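Local coordinates for flagellar hook-associated protein 3 (Bacillus cereus, PDB 5ZIY) that probably forms, as a hook-associated protein, part of the junction that joins the flagellar hook to the filament, at residues Q43-L46 and K47-R51. Numbering follows the deposited sequence.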
loop_
_atom_site.group_PDB
_atom_site.type_symbol
_atom_site.label_atom_id
_atom_site.label_comp_id
_atom_site.label_asym_id
_atom_site.label_seq_id
_atom_site.Cartn_x
_atom_site.Cartn_y
_atom_site.Cartn_z
ATOM N N GLN A 43 4.010 0.366 5.161
ATOM C CA GLN A 43 4.941 0.371 6.305
ATOM C C GLN A 43 4.360 -0.468 7.455
ATOM O O GLN A 43 5.076 -1.178 8.142
ATOM C CB GLN A 43 5.341 1.791 6.765
ATOM C CG GLN A 43 5.878 2.736 5.639
ATOM C CD GLN A 43 7.386 2.916 5.542
ATOM O OE1 GLN A 43 7.854 3.993 5.087
ATOM N NE2 GLN A 43 8.177 1.895 5.968
ATOM N N GLY A 44 3.048 -0.430 7.622
ATOM C CA GLY A 44 2.389 -1.213 8.605
ATOM C C GLY A 44 2.526 -2.698 8.284
ATOM O O GLY A 44 2.706 -3.492 9.206
ATOM N N VAL A 45 2.444 -3.068 6.998
ATOM C CA VAL A 45 2.690 -4.445 6.583
ATOM C C VAL A 45 4.159 -4.837 6.806
ATOM O O VAL A 45 4.414 -5.884 7.356
ATOM C CB VAL A 45 2.261 -4.713 5.128
ATOM C CG1 VAL A 45 2.545 -6.212 4.728
ATOM C CG2 VAL A 45 0.709 -4.379 4.912
ATOM N N LEU A 46 5.111 -3.982 6.414
ATOM C CA LEU A 46 6.542 -4.244 6.605
ATOM C C LEU A 46 6.850 -4.565 8.072
ATOM O O LEU A 46 7.558 -5.494 8.373
ATOM C CB LEU A 46 7.354 -3.043 6.154
ATOM C CG LEU A 46 8.867 -3.153 5.843
ATOM C CD1 LEU A 46 9.297 -2.014 4.878
ATOM C CD2 LEU A 46 9.713 -3.051 7.072
ATOM N N LYS A 47 6.278 -3.785 8.973
ATOM C CA LYS A 47 6.449 -3.950 10.422
ATOM C C LYS A 47 5.860 -5.282 10.878
ATOM O O LYS A 47 6.466 -5.999 11.689
ATOM C CB LYS A 47 5.686 -2.806 11.111
ATOM C CG LYS A 47 6.292 -2.190 12.282
ATOM C CD LYS A 47 5.870 -0.706 12.355
ATOM C CE LYS A 47 6.058 -0.147 13.760
ATOM N NZ LYS A 47 5.472 1.218 13.862
ATOM N N SER A 48 4.661 -5.618 10.363
ATOM C CA SER A 48 4.052 -6.884 10.697
ATOM C C SER A 48 4.906 -8.103 10.237
ATOM O O SER A 48 5.080 -9.093 10.961
ATOM C CB SER A 48 2.639 -6.963 10.089
ATOM O OG SER A 48 1.806 -5.984 10.701
ATOM N N LEU A 49 5.436 -8.041 9.026
ATOM C CA LEU A 49 6.150 -9.198 8.474
ATOM C C LEU A 49 7.485 -9.352 9.185
ATOM O O LEU A 49 7.933 -10.458 9.452
ATOM C CB LEU A 49 6.309 -9.107 6.952
ATOM C CG LEU A 49 4.977 -9.145 6.208
ATOM C CD1 LEU A 49 5.258 -9.192 4.687
ATOM C CD2 LEU A 49 4.073 -10.343 6.634
ATOM N N THR A 50 8.090 -8.215 9.513
ATOM C CA THR A 50 9.287 -8.161 10.332
ATOM C C THR A 50 9.069 -8.890 11.639
ATOM O O THR A 50 9.865 -9.734 12.015
ATOM C CB THR A 50 9.700 -6.683 10.612
ATOM O OG1 THR A 50 10.141 -6.093 9.389
ATOM C CG2 THR A 50 10.820 -6.606 11.667
ATOM N N ARG A 51 7.979 -8.577 12.324
ATOM C CA ARG A 51 7.660 -9.244 13.585
ATOM C C ARG A 51 7.380 -10.732 13.378
ATOM O O ARG A 51 7.782 -11.544 14.180
ATOM C CB ARG A 51 6.488 -8.537 14.272
ATOM C CG ARG A 51 5.991 -9.177 15.576
ATOM C CD ARG A 51 6.902 -8.968 16.742
ATOM N NE ARG A 51 6.352 -9.554 17.969
ATOM C CZ ARG A 51 7.077 -9.921 19.024
ATOM N NH1 ARG A 51 8.396 -9.767 19.012
ATOM N NH2 ARG A 51 6.491 -10.467 20.085
#
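With chi1 at -68°, Thr-50 turns its OG1 back along the helix, beside its own backbone N, and the hydroxyl donates to the carbonyl of Leu-46 one turn earlier, OG1 to O 2.8 Å. OG1 sits above the Leu-46 carbonyl plane, 36° out of it, while Thr-50 N bonds the same Leu-46 O at 3.0 Å, so two donors grip one oxygen from opposite faces, and the hydroxyl's own bond ties the OG1 branch back against the turn. Leu-46 swings CG anti to its N (chi1 -162°), and its side chain runs aslant that of Thr-50, CD2 3.8 Å from OG1. Next around the helix, Val-45 and Leu-49 lie side by side and point the same way, CG1 to CD1 4.0 Å; in the backbone of the same pair, Leu-49 N donates to Val-45 O at 2.9 Å, nearly in line with the C=O bond. Lys-47 N and Ser-48 N continue the regular i to i+4 ladder to Gln-43 O and Gly-44 O. All this lies within the long helix 8-60 of the flagellin-type N-terminal region. Val-45 packs between helices 67-87 and 162-204, Ser-48 touches 67-87, Leu-46 lies against 162-204, and Leu-49 reaches helix 137-155.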